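Local atomic coordinates of bifunctional purine biosynthetic protein ADE5,7 (Cryptococcus neoformans var. grubii serotype A, PDB entry 7LVO), a protein that catalyses, through the N-terminal half present here, the ATP-dependent joining of glycine to phosphoribosylamine, while its absent C-terminal half closes the imidazole ring later in purine synthesis. Residues 275-283 with 458-467; 392-400 with 420-429. All coordinates share one frame; numbering follows the deposited sequence.

Interaction 1. Residues 275-283 with 458-467; sequences GMGAYAPAP and TFRRDIAYRA
In the five-stranded antiparallel sheet that joins the ATP-grasp part of the GAR synthetase to its C-terminal part, strand 277-280 is covered on one face by the loop after strand 452-453, where Y279 receives A464 and I463 packs on M276 and G277. No direct hydrogen bond links the two segments. Water 1 takes that role between the backbones, donating to M276 O (2.8 Å) and accepting from R460 N (2.9 Å).

A type II turn from D462 to Y465 brings I463 and A464 up to the strand. I463 turns CG1 away from its own carbonyl carbon (chi1 -62°), and CD1 at the tip rests 3.9 Å from G277 CA and 3.6 Å from M276 O; the absence of a side chain at G277 makes room for this methyl. A464 lays CB over one face of the Y279 ring, a CH-pi contact 4.0 Å from the centroid and displaced toward CD1. Farther along the ring, A467 CB approaches Y279 CE2 obliquely at 3.9 Å. The hydroxyl Y279 OH lies over one face of the R466 guanidinium, 3.6 Å from R466 CZ, with the two planes steeply inclined; the hydroxyl is also hydrogen-bonded to Q259 OE1.

R460 brings CD against M276 CB, then bends at chi3 and grips D462 side-on within the loop, NE to OD1 and NH2 to OD2. R460 NH1 additionally bonds the carbonyl of R263, and D462 OD2 meets the backbone N of G267, fixing this salt bridge to the end of strand 259-263 and the loop after it.

Strand 277-280 runs between strands 259-263 and 377-384. I463 reaches both of these, touching H261, V379 and V381, while F459, A464 and A467 lean on helix 438-449.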
ATOM      1  N   GLY A 275      -6.426  -6.399   3.256  1.00 32.11           N
ATOM      2  CA  GLY A 275      -5.260  -7.118   3.725  1.00 36.22           C
ATOM      3  C   GLY A 275      -5.373  -7.515   5.182  1.00 29.41           C
ATOM      4  O   GLY A 275      -5.400  -6.649   6.062  1.00 25.31           O
ATOM      5  N   MET A 276      -5.454  -8.820   5.447  1.00 32.37           N
ATOM      6  CA  MET A 276      -5.575  -9.335   6.805  1.00 25.17           C
ATOM      7  C   MET A 276      -4.243  -9.777   7.396  1.00 20.48           C
ATOM      8  O   MET A 276      -4.205 -10.213   8.545  1.00 27.98           O
ATOM      9  CB  MET A 276      -6.560 -10.508   6.842  1.00 24.41           C
ATOM     10  CG  MET A 276      -8.016 -10.117   6.597  1.00 25.64           C
ATOM     11  SD  MET A 276      -8.641  -8.947   7.816  1.00 35.71           S
ATOM     12  CE  MET A 276      -8.436  -9.874   9.339  1.00 28.77           C
ATOM     13  N   GLY A 277      -3.154  -9.671   6.646  1.00 26.54           N
ATOM     14  CA  GLY A 277      -1.854 -10.050   7.161  1.00 25.37           C
ATOM     15  C   GLY A 277      -0.831 -10.264   6.067  1.00 25.75           C
ATOM     16  O   GLY A 277      -1.187 -10.601   4.937  1.00 28.19           O
ATOM     17  N   ALA A 278       0.447 -10.073   6.390  1.00 28.61           N
ATOM     18  CA  ALA A 278       1.507 -10.208   5.400  1.00 32.44           C
ATOM     19  C   ALA A 278       2.770 -10.731   6.070  1.00 21.45           C
ATOM     20  O   ALA A 278       2.908 -10.719   7.297  1.00 24.24           O
ATOM     21  CB  ALA A 278       1.788  -8.869   4.701  1.00 28.54           C
ATOM     22  N   TYR A 279       3.693 -11.201   5.243  1.00 22.21           N
ATOM     23  CA  TYR A 279       4.962 -11.728   5.722  1.00 24.69           C
ATOM     24  C   TYR A 279       6.015 -11.495   4.648  1.00 27.81           C
ATOM     25  O   TYR A 279       5.701 -11.363   3.459  1.00 25.10           O
ATOM     26  CB  TYR A 279       4.865 -13.219   6.077  1.00 24.86           C
ATOM     27  CG  TYR A 279       4.313 -14.086   4.967  1.00 26.44           C
ATOM     28  CD1 TYR A 279       2.947 -14.227   4.785  1.00 31.49           C
ATOM     29  CD2 TYR A 279       5.162 -14.757   4.096  1.00 34.74           C
ATOM     30  CE1 TYR A 279       2.435 -15.015   3.773  1.00 26.19           C
ATOM     31  CE2 TYR A 279       4.659 -15.547   3.075  1.00 28.59           C
ATOM     32  CZ  TYR A 279       3.294 -15.672   2.923  1.00 33.39           C
ATOM     33  OH  TYR A 279       2.778 -16.451   1.911  1.00 35.05           O
ATOM     34  N   ALA A 280       7.276 -11.446   5.084  1.00 28.55           N
ATOM     35  CA  ALA A 280       8.394 -11.200   4.180  1.00 28.37           C
ATOM     36  C   ALA A 280       9.673 -11.615   4.879  1.00 27.60           C
ATOM     37  O   ALA A 280       9.750 -11.536   6.110  1.00 25.03           O
ATOM     38  CB  ALA A 280       8.462  -9.715   3.773  1.00 24.51           C
ATOM     39  N   PRO A 281      10.694 -12.073   4.132  1.00 25.74           N
ATOM     40  CA  PRO A 281      10.658 -12.312   2.682  1.00 27.71           C
ATOM     41  C   PRO A 281       9.788 -13.515   2.326  1.00 21.63           C
ATOM     42  O   PRO A 281       9.844 -14.523   3.002  1.00 29.80           O
ATOM     43  CB  PRO A 281      12.128 -12.584   2.319  1.00 21.82           C
ATOM     44  CG  PRO A 281      12.922 -12.085   3.474  1.00 27.82           C
ATOM     45  CD  PRO A 281      12.048 -12.249   4.684  1.00 31.90           C
ATOM     46  N   ALA A 282       8.988 -13.385   1.284  1.00 24.22           N
ATOM     47  CA  ALA A 282       8.145 -14.483   0.828  1.00 27.75           C
ATOM     48  C   ALA A 282       9.020 -15.564   0.210  1.00 28.94           C
ATOM     49  O   ALA A 282       9.631 -15.316  -0.838  1.00 26.95           O
ATOM     50  CB  ALA A 282       7.124 -13.971  -0.189  1.00 35.59           C
ATOM     51  N   PRO A 283       9.110 -16.758   0.800  1.00 27.70           N
ATOM     52  CA  PRO A 283       9.986 -17.792   0.219  1.00 25.18           C
ATOM     53  C   PRO A 283       9.694 -18.095  -1.239  1.00 27.72           C
ATOM     54  O   PRO A 283      10.607 -18.477  -1.986  1.00 33.14           O
ATOM     55  CB  PRO A 283       9.730 -19.013   1.116  1.00 38.21           C
ATOM     56  CG  PRO A 283       9.274 -18.439   2.420  1.00 34.57           C
ATOM     57  CD  PRO A 283       8.475 -17.205   2.053  1.00 28.90           C
ATOM     58  N   THR A 458     -11.805  -9.947  15.373  1.00 25.44           N
ATOM     59  CA  THR A 458     -11.684 -11.026  14.406  1.00 28.29           C
ATOM     60  C   THR A 458     -10.296 -10.997  13.780  1.00 27.48           C
ATOM     61  O   THR A 458      -9.711  -9.934  13.582  1.00 25.26           O
ATOM     62  CB  THR A 458     -12.743 -10.912  13.299  1.00 30.72           C
ATOM     63  OG1 THR A 458     -14.021 -10.636  13.889  1.00 40.93           O
ATOM     64  CG2 THR A 458     -12.814 -12.203  12.497  1.00 35.19           C
ATOM     65  N   PHE A 459      -9.775 -12.180  13.468  1.00 29.17           N
ATOM     66  CA  PHE A 459      -8.470 -12.292  12.824  1.00 24.22           C
ATOM     67  C   PHE A 459      -8.315 -13.712  12.303  1.00 30.94           C
ATOM     68  O   PHE A 459      -8.958 -14.643  12.794  1.00 32.08           O
ATOM     69  CB  PHE A 459      -7.334 -11.936  13.791  1.00 20.44           C
ATOM     70  CG  PHE A 459      -7.243 -12.836  14.990  1.00 30.80           C
ATOM     71  CD1 PHE A 459      -7.945 -12.540  16.151  1.00 34.10           C
ATOM     72  CD2 PHE A 459      -6.456 -13.976  14.964  1.00 26.46           C
ATOM     73  CE1 PHE A 459      -7.868 -13.361  17.249  1.00 29.38           C
ATOM     74  CE2 PHE A 459      -6.384 -14.812  16.065  1.00 24.56           C
ATOM     75  CZ  PHE A 459      -7.083 -14.502  17.211  1.00 33.83           C
ATOM     76  N   ARG A 460      -7.457 -13.862  11.298  1.00 29.29           N
ATOM     77  CA  ARG A 460      -7.127 -15.169  10.743  1.00 33.64           C
ATOM     78  C   ARG A 460      -5.978 -15.787  11.531  1.00 30.19           C
ATOM     79  O   ARG A 460      -4.986 -15.119  11.826  1.00 26.97           O
ATOM     80  CB  ARG A 460      -6.751 -15.047   9.266  1.00 31.64           C
ATOM     81  CG  ARG A 460      -7.925 -14.748   8.347  1.00 35.76           C
ATOM     82  CD  ARG A 460      -7.486 -14.603   6.893  1.00 35.20           C
ATOM     83  NE  ARG A 460      -6.759 -15.776   6.409  1.00 36.81           N
ATOM     84  CZ  ARG A 460      -6.439 -15.987   5.137  1.00 32.81           C
ATOM     85  NH1 ARG A 460      -6.789 -15.140   4.185  1.00 32.89           N
ATOM     86  NH2 ARG A 460      -5.749 -17.077   4.816  1.00 33.64           N
ATOM     87  N   ARG A 461      -6.115 -17.067  11.872  1.00 30.54           N
ATOM     88  CA  ARG A 461      -5.080 -17.780  12.606  1.00 31.06           C
ATOM     89  C   ARG A 461      -4.045 -18.430  11.698  1.00 27.33           C
ATOM     90  O   ARG A 461      -3.061 -18.984  12.203  1.00 34.28           O
ATOM     91  CB  ARG A 461      -5.716 -18.848  13.497  1.00 42.21           C
ATOM     92  CG  ARG A 461      -6.700 -18.300  14.522  1.00 36.43           C
ATOM     93  CD  ARG A 461      -7.395 -19.433  15.267  1.00 34.10           C
ATOM     94  NE  ARG A 461      -8.196 -20.258  14.371  1.00 44.87           N
ATOM     95  CZ  ARG A 461      -8.813 -21.376  14.730  1.00 59.07           C
ATOM     96  NH1 ARG A 461      -8.738 -21.839  15.969  1.00 53.05           N
ATOM     97  NH2 ARG A 461      -9.520 -22.046  13.825  1.00 54.77           N
ATOM     98  N   ASP A 462      -4.232 -18.372  10.379  1.00 30.68           N
ATOM     99  CA  ASP A 462      -3.380 -19.087   9.437  1.00 34.85           C
ATOM    100  C   ASP A 462      -2.521 -18.144   8.596  1.00 35.36           C
ATOM    101  O   ASP A 462      -2.135 -18.484   7.476  1.00 30.80           O
ATOM    102  CB  ASP A 462      -4.231 -19.968   8.522  1.00 36.07           C
ATOM    103  CG  ASP A 462      -5.186 -19.159   7.665  1.00 37.65           C
ATOM    104  OD1 ASP A 462      -5.552 -18.035   8.082  1.00 35.25           O
ATOM    105  OD2 ASP A 462      -5.568 -19.639   6.579  1.00 33.08           O
ATOM    106  N   ILE A 463      -2.214 -16.955   9.120  1.00 30.13           N
ATOM    107  CA  ILE A 463      -1.341 -16.041   8.395  1.00 29.53           C
ATOM    108  C   ILE A 463       0.008 -16.708   8.173  1.00 22.57           C
ATOM    109  O   ILE A 463       0.640 -17.198   9.119  1.00 25.80           O
ATOM    110  CB  ILE A 463      -1.193 -14.717   9.157  1.00 30.43           C
ATOM    111  CG1 ILE A 463      -2.548 -14.029   9.285  1.00 26.14           C
ATOM    112  CG2 ILE A 463      -0.181 -13.810   8.451  1.00 35.36           C
ATOM    113  CD1 ILE A 463      -3.184 -13.618   7.969  1.00 26.55           C
ATOM    114  N   ALA A 464       0.449 -16.734   6.916  1.00 24.28           N
ATOM    115  CA  ALA A 464       1.707 -17.343   6.502  1.00 28.14           C
ATOM    116  C   ALA A 464       1.694 -18.866   6.619  1.00 46.59           C
ATOM    117  O   ALA A 464       2.757 -19.501   6.607  1.00 42.43           O
ATOM    118  CB  ALA A 464       2.889 -16.778   7.295  1.00 28.34           C
ATOM    119  N   TYR A 465       0.507 -19.469   6.724  1.00 57.90           N
ATOM    120  CA  TYR A 465       0.428 -20.919   6.872  1.00 65.57           C
ATOM    121  C   TYR A 465       0.914 -21.629   5.615  1.00 64.85           C
ATOM    122  O   TYR A 465       1.614 -22.644   5.701  1.00 57.59           O
ATOM    123  CB  TYR A 465      -1.008 -21.337   7.207  1.00 48.29           C
ATOM    124  CG  TYR A 465      -1.851 -21.676   5.993  1.00 48.29           C
ATOM    125  CD1 TYR A 465      -2.473 -20.677   5.251  1.00 48.29           C
ATOM    126  CD2 TYR A 465      -2.019 -22.997   5.589  1.00 48.29           C
ATOM    127  CE1 TYR A 465      -3.248 -20.991   4.143  1.00 48.29           C
ATOM    128  CE2 TYR A 465      -2.785 -23.316   4.483  1.00 48.29           C
ATOM    129  CZ  TYR A 465      -3.397 -22.312   3.764  1.00 48.29           C
ATOM    130  OH  TYR A 465      -4.163 -22.633   2.663  1.00 48.29           O
ATOM    131  N   ARG A 466       0.563 -21.106   4.440  1.00 57.44           N
ATOM    132  CA  ARG A 466       0.907 -21.749   3.180  1.00 59.86           C
ATOM    133  C   ARG A 466       2.389 -21.648   2.849  1.00 67.98           C
ATOM    134  O   ARG A 466       2.833 -22.272   1.880  1.00 68.85           O
ATOM    135  CB  ARG A 466       0.071 -21.142   2.052  1.00 47.17           C
ATOM    136  CG  ARG A 466       0.020 -19.629   2.083  1.00 47.17           C
ATOM    137  CD  ARG A 466      -1.084 -19.098   1.178  1.00 47.17           C
ATOM    138  NE  ARG A 466      -1.125 -17.639   1.189  1.00 47.17           N
ATOM    139  CZ  ARG A 466      -0.447 -16.872   0.348  1.00 47.17           C
ATOM    140  NH1 ARG A 466       0.317 -17.397  -0.598  1.00 47.17           N
ATOM    141  NH2 ARG A 466      -0.539 -15.549   0.457  1.00 47.17           N
ATOM    142  N   ALA A 467       3.156 -20.884   3.625  1.00 42.84           N
ATOM    143  CA  ALA A 467       4.598 -20.805   3.444  1.00 38.66           C
ATOM    144  C   ALA A 467       5.374 -21.652   4.443  1.00 50.16           C
ATOM    145  O   ALA A 467       6.565 -21.896   4.231  1.00 40.01           O
ATOM    146  CB  ALA A 467       5.070 -19.350   3.546  1.00 35.75           C
TER
HETATM  147  O   HOH W   1      -5.792 -11.630  10.437  1.00 22.75           O

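Interaction 2. Residues 392-400 with 420-429. With EDO (1,2-ethanediol), chain C.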
ATOM      1  N   TYR A 392     -19.782  -3.030  10.178  1.00 30.73           N
ATOM      2  CA  TYR A 392     -19.197  -3.278  11.487  1.00 38.12           C
ATOM      3  C   TYR A 392     -19.506  -2.115  12.417  1.00 33.30           C
ATOM      4  O   TYR A 392     -19.673  -0.977  11.958  1.00 28.09           O
ATOM      5  CB  TYR A 392     -17.674  -3.460  11.387  1.00 33.52           C
ATOM      6  CG  TYR A 392     -16.960  -2.265  10.789  1.00 37.84           C
ATOM      7  CD1 TYR A 392     -16.549  -1.204  11.589  1.00 39.46           C
ATOM      8  CD2 TYR A 392     -16.705  -2.191   9.423  1.00 34.45           C
ATOM      9  CE1 TYR A 392     -15.906  -0.108  11.051  1.00 31.42           C
ATOM     10  CE2 TYR A 392     -16.060  -1.099   8.875  1.00 37.62           C
ATOM     11  CZ  TYR A 392     -15.661  -0.061   9.693  1.00 39.57           C
ATOM     12  OH  TYR A 392     -15.017   1.032   9.156  1.00 36.30           O
ATOM     13  N   PRO A 393     -19.587  -2.367  13.722  1.00 30.88           N
ATOM     14  CA  PRO A 393     -19.736  -1.271  14.684  1.00 37.75           C
ATOM     15  C   PRO A 393     -18.398  -0.670  15.082  1.00 34.44           C
ATOM     16  O   PRO A 393     -17.352  -1.319  15.035  1.00 36.87           O
ATOM     17  CB  PRO A 393     -20.409  -1.957  15.882  1.00 33.61           C
ATOM     18  CG  PRO A 393     -19.849  -3.344  15.848  1.00 43.93           C
ATOM     19  CD  PRO A 393     -19.634  -3.688  14.381  1.00 35.39           C
ATOM     20  N   LYS A 394     -18.454   0.601  15.478  1.00 39.22           N
ATOM     21  CA  LYS A 394     -17.278   1.347  15.890  1.00 33.54           C
ATOM     22  C   LYS A 394     -17.438   1.833  17.323  1.00 35.19           C
ATOM     23  O   LYS A 394     -18.552   2.003  17.822  1.00 32.24           O
ATOM     24  CB  LYS A 394     -17.029   2.554  14.975  1.00 41.12           C
ATOM     25  CG  LYS A 394     -16.825   2.205  13.513  1.00 44.43           C
ATOM     26  CD  LYS A 394     -16.340   3.405  12.715  1.00 44.85           C
ATOM     27  CE  LYS A 394     -17.344   4.546  12.741  1.00 48.56           C
ATOM     28  NZ  LYS A 394     -16.883   5.703  11.924  1.00 44.17           N
ATOM     29  N   GLY A 395     -16.300   2.055  17.978  1.00 33.82           N
ATOM     30  CA  GLY A 395     -16.280   2.652  19.295  1.00 34.59           C
ATOM     31  C   GLY A 395     -16.104   1.702  20.455  1.00 33.68           C
ATOM     32  O   GLY A 395     -16.174   2.148  21.606  1.00 29.54           O
ATOM     33  N   LEU A 396     -15.863   0.421  20.198  1.00 26.97           N
ATOM     34  CA  LEU A 396     -15.723  -0.530  21.291  1.00 28.12           C
ATOM     35  C   LEU A 396     -14.431  -0.261  22.059  1.00 31.44           C
ATOM     36  O   LEU A 396     -13.384  -0.025  21.446  1.00 33.48           O
ATOM     37  CB  LEU A 396     -15.725  -1.962  20.757  1.00 25.80           C
ATOM     38  CG  LEU A 396     -17.054  -2.540  20.253  1.00 34.08           C
ATOM     39  CD1 LEU A 396     -18.136  -2.457  21.337  1.00 35.51           C
ATOM     40  CD2 LEU A 396     -17.513  -1.859  18.985  1.00 36.72           C
ATOM     41  N   PRO A 397     -14.467  -0.295  23.394  1.00 32.34           N
ATOM     42  CA  PRO A 397     -13.233  -0.082  24.162  1.00 33.82           C
ATOM     43  C   PRO A 397     -12.271  -1.245  23.983  1.00 32.69           C
ATOM     44  O   PRO A 397     -12.679  -2.406  23.883  1.00 28.80           O
ATOM     45  CB  PRO A 397     -13.715   0.019  25.616  1.00 34.82           C
ATOM     46  CG  PRO A 397     -15.198   0.174  25.545  1.00 36.62           C
ATOM     47  CD  PRO A 397     -15.640  -0.482  24.274  1.00 36.74           C
ATOM     48  N   MET A 398     -10.980  -0.926  23.970  1.00 31.19           N
ATOM     49  CA  MET A 398      -9.939  -1.898  23.681  1.00 32.67           C
ATOM     50  C   MET A 398      -9.070  -2.127  24.907  1.00 29.64           C
ATOM     51  O   MET A 398      -8.692  -1.178  25.596  1.00 31.04           O
ATOM     52  CB  MET A 398      -9.073  -1.432  22.504  1.00 31.70           C
ATOM     53  CG  MET A 398      -9.839  -1.274  21.206  1.00 35.90           C
ATOM     54  SD  MET A 398      -8.885  -0.484  19.913  1.00 28.13           S
ATOM     55  CE  MET A 398      -7.494  -1.602  19.786  1.00 29.59           C
ATOM     56  N   THR A 399      -8.763  -3.392  25.172  1.00 27.09           N
ATOM     57  CA  THR A 399      -7.834  -3.785  26.223  1.00 29.70           C
ATOM     58  C   THR A 399      -6.487  -4.085  25.576  1.00 40.72           C
ATOM     59  O   THR A 399      -6.378  -5.011  24.763  1.00 29.12           O
ATOM     60  CB  THR A 399      -8.347  -5.006  26.982  1.00 32.36           C
ATOM     61  OG1 THR A 399      -9.661  -4.738  27.488  1.00 42.04           O
ATOM     62  CG2 THR A 399      -7.420  -5.347  28.145  1.00 33.09           C
ATOM     63  N   LEU A 400      -5.470  -3.299  25.929  1.00 39.95           N
ATOM     64  CA  LEU A 400      -4.130  -3.427  25.361  1.00 42.47           C
ATOM     65  C   LEU A 400      -3.149  -3.650  26.509  1.00 30.18           C
ATOM     66  O   LEU A 400      -2.729  -2.700  27.174  1.00 36.16           O
ATOM     67  CB  LEU A 400      -3.765  -2.189  24.544  1.00 35.71           C
ATOM     68  CG  LEU A 400      -4.724  -1.827  23.410  1.00 29.37           C
ATOM     69  CD1 LEU A 400      -4.466  -0.411  22.920  1.00 39.94           C
ATOM     70  CD2 LEU A 400      -4.601  -2.818  22.269  1.00 35.49           C
ATOM     71  N   VAL A 420      -8.940   6.353  26.777  1.00 56.93           N
ATOM     72  CA  VAL A 420      -9.262   4.976  26.421  1.00 52.95           C
ATOM     73  C   VAL A 420      -9.223   4.823  24.906  1.00 50.14           C
ATOM     74  O   VAL A 420      -9.749   5.665  24.168  1.00 46.28           O
ATOM     75  CB  VAL A 420     -10.633   4.554  26.982  1.00 57.60           C
ATOM     76  CG1 VAL A 420     -11.746   5.360  26.331  1.00 53.41           C
ATOM     77  CG2 VAL A 420     -10.852   3.066  26.778  1.00 52.55           C
ATOM     78  N   THR A 421      -8.600   3.747  24.434  1.00 32.33           N
ATOM     79  CA  THR A 421      -8.516   3.469  23.008  1.00 35.21           C
ATOM     80  C   THR A 421      -9.712   2.629  22.578  1.00 31.27           C
ATOM     81  O   THR A 421     -10.006   1.597  23.191  1.00 36.30           O
ATOM     82  CB  THR A 421      -7.210   2.745  22.673  1.00 30.49           C
ATOM     83  OG1 THR A 421      -6.107   3.501  23.182  1.00 36.81           O
ATOM     84  CG2 THR A 421      -7.061   2.580  21.168  1.00 31.96           C
ATOM     85  N   VAL A 422     -10.386   3.065  21.517  1.00 28.65           N
ATOM     86  CA  VAL A 422     -11.573   2.385  21.018  1.00 29.94           C
ATOM     87  C   VAL A 422     -11.400   2.114  19.533  1.00 28.53           C
ATOM     88  O   VAL A 422     -10.669   2.821  18.834  1.00 27.56           O
ATOM     89  CB  VAL A 422     -12.860   3.202  21.267  1.00 31.09           C
ATOM     90  CG1 VAL A 422     -13.007   3.527  22.750  1.00 35.20           C
ATOM     91  CG2 VAL A 422     -12.849   4.477  20.431  1.00 28.84           C
ATOM     92  N   THR A 423     -12.077   1.076  19.052  1.00 27.05           N
ATOM     93  CA  THR A 423     -12.060   0.774  17.633  1.00 28.72           C
ATOM     94  C   THR A 423     -12.642   1.943  16.850  1.00 32.88           C
ATOM     95  O   THR A 423     -13.525   2.665  17.333  1.00 27.73           O
ATOM     96  CB  THR A 423     -12.855  -0.502  17.341  1.00 27.37           C
ATOM     97  OG1 THR A 423     -14.221  -0.316  17.737  1.00 26.93           O
ATOM     98  CG2 THR A 423     -12.269  -1.680  18.108  1.00 28.67           C
ATOM     99  N   ASP A 424     -12.128   2.129  15.624  1.00 28.67           N
ATOM    100  CA  ASP A 424     -12.586   3.230  14.782  1.00 34.33           C
ATOM    101  C   ASP A 424     -12.517   2.880  13.296  1.00 36.73           C
ATOM    102  O   ASP A 424     -12.450   3.791  12.462  1.00 32.31           O
ATOM    103  CB  ASP A 424     -11.753   4.492  15.073  1.00 34.39           C
ATOM    104  CG  ASP A 424     -12.385   5.752  14.520  1.00 34.90           C
ATOM    105  OD1 ASP A 424     -13.561   6.023  14.845  1.00 35.73           O
ATOM    106  OD2 ASP A 424     -11.699   6.478  13.769  1.00 30.84           O
ATOM    107  N   GLY A 425     -12.529   1.600  12.945  1.00 37.92           N
ATOM    108  CA  GLY A 425     -12.492   1.203  11.551  1.00 36.96           C
ATOM    109  C   GLY A 425     -12.624  -0.298  11.436  1.00 28.40           C
ATOM    110  O   GLY A 425     -12.714  -1.016  12.435  1.00 26.19           O
ATOM    111  N   GLY A 426     -12.636  -0.764  10.190  1.00 30.50           N
ATOM    112  CA  GLY A 426     -12.734  -2.184   9.917  1.00 31.90           C
ATOM    113  C   GLY A 426     -11.522  -2.954  10.401  1.00 32.37           C
ATOM    114  O   GLY A 426     -11.636  -3.834  11.264  1.00 31.41           O
ATOM    115  N   ARG A 427     -10.355  -2.638   9.839  1.00 27.85           N
ATOM    116  CA  ARG A 427      -9.096  -3.161  10.346  1.00 24.62           C
ATOM    117  C   ARG A 427      -8.647  -2.291  11.513  1.00 27.30           C
ATOM    118  O   ARG A 427      -8.365  -1.099  11.335  1.00 27.35           O
ATOM    119  CB  ARG A 427      -8.044  -3.190   9.237  1.00 28.97           C
ATOM    120  CG  ARG A 427      -8.426  -4.081   8.061  1.00 27.78           C
ATOM    121  CD  ARG A 427      -7.278  -4.250   7.068  1.00 30.90           C
ATOM    122  NE  ARG A 427      -6.996  -3.023   6.339  1.00 24.80           N
ATOM    123  CZ  ARG A 427      -5.983  -2.860   5.499  1.00 31.60           C
ATOM    124  NH1 ARG A 427      -5.131  -3.837   5.244  1.00 29.51           N
ATOM    125  NH2 ARG A 427      -5.829  -1.693   4.889  1.00 29.50           N
ATOM    126  N   VAL A 428      -8.593  -2.877  12.706  1.00 27.23           N
ATOM    127  CA  VAL A 428      -8.329  -2.113  13.919  1.00 26.01           C
ATOM    128  C   VAL A 428      -6.835  -1.936  14.153  1.00 29.30           C
ATOM    129  O   VAL A 428      -6.355  -0.817  14.359  1.00 22.46           O
ATOM    130  CB  VAL A 428      -9.011  -2.794  15.122  1.00 32.88           C
ATOM    131  CG1 VAL A 428      -8.823  -1.968  16.382  1.00 31.62           C
ATOM    132  CG2 VAL A 428     -10.490  -3.001  14.839  1.00 32.56           C
ATOM    133  N   LEU A 429      -6.075  -3.026  14.129  1.00 25.85           N
ATOM    134  CA  LEU A 429      -4.645  -2.949  14.380  1.00 22.96           C
ATOM    135  C   LEU A 429      -3.978  -4.187  13.788  1.00 27.28           C
ATOM    136  O   LEU A 429      -4.637  -5.093  13.269  1.00 22.40           O
ATOM    137  CB  LEU A 429      -4.354  -2.806  15.879  1.00 26.20           C
ATOM    138  CG  LEU A 429      -4.876  -3.884  16.840  1.00 26.66           C
ATOM    139  CD1 LEU A 429      -4.042  -5.156  16.745  1.00 26.75           C
ATOM    140  CD2 LEU A 429      -4.897  -3.354  18.257  1.00 26.76           C
TER
HETATM  141  C1  EDO C 502     -10.085  -1.052   6.873  1.00 46.89           C
HETATM  142  O1  EDO C 502     -10.913   0.074   7.190  1.00 46.89           O
HETATM  143  C2  EDO C 502      -9.683  -1.014   5.402  1.00 46.89           C
HETATM  144  O2  EDO C 502      -8.774   0.072   5.178  1.00 46.89           O
HETATM  145  O   HOH W   2     -15.094  -2.476  16.224  1.00 26.45           O
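M398 and T423 organise this contact, one through a side chain thrust between two strands and the other through a hydroxyl turned back to the opposing backbone. With CG anti to its carbonyl carbon, M398 runs alongside the 421-423 backbone, carries SD past T421 CG2 at 3.8 Å, and bends at chi3 (58°). Its terminal methyl thereby meets V428 tip to tip, CE to CG1 at 3.7 Å, and slides past L429 in the opposite sense, where CE and L429 CD2 are tightly packed at 3.5 Å. L400 extends this apolar patch, sliding past L429 in the opposite direction and crossing T421 at about a right angle.

T423 holds OG1 between its backbone N and carbonyl carbon (chi1 61°), pointing at the backbone N-H groups of G395 and L396. There it accepts from L396 N (3.0 Å) and, weakly, from G395 N, whose stronger bond goes to T423 O from above the carbonyl plane. Water 2 ties the same hydroxyl to P393 O. The backbones are joined further by T423 N to L396 O (2.9 Å) and by M398 N to T421 O (2.8 Å).

At the far end Y392 lays one ring face over G426 CA, 3.7 Å from the centroid of the Y392 ring in a CH-pi contact; with no side chain at G426, the ring can settle this closely.

Short irregular pairing, a single bridge between P397 and V422, thus fastens the 392-400 segment to strand 421-423 of a beta hairpin with 414-416 in the C-terminal domain, beside the classic beta bulge that V428 and L429 form opposite L383.

How the interactions relate
Both contacts draw on the five-stranded antiparallel sheet, about 22 Å apart between centres: interaction 1 covers strand 277-280, and interaction 2 includes the start of strand 427-435, with strand 377-384 between the two. They meet directly where R427 NH1 lies 2.9 Å from G275 O, a probable hydrogen bond. R427 NH2 also makes a weak hydrogen bond to an ethanediol, probably from the crystallisation liquor. Along the chain, 392-400 and 420-429 both fall between the halves of interaction 1. That contact lies nearer the predicted ATP site, the R466 side chain being about 5 Å from that of P239; interaction 2 is remote from the annotated sites.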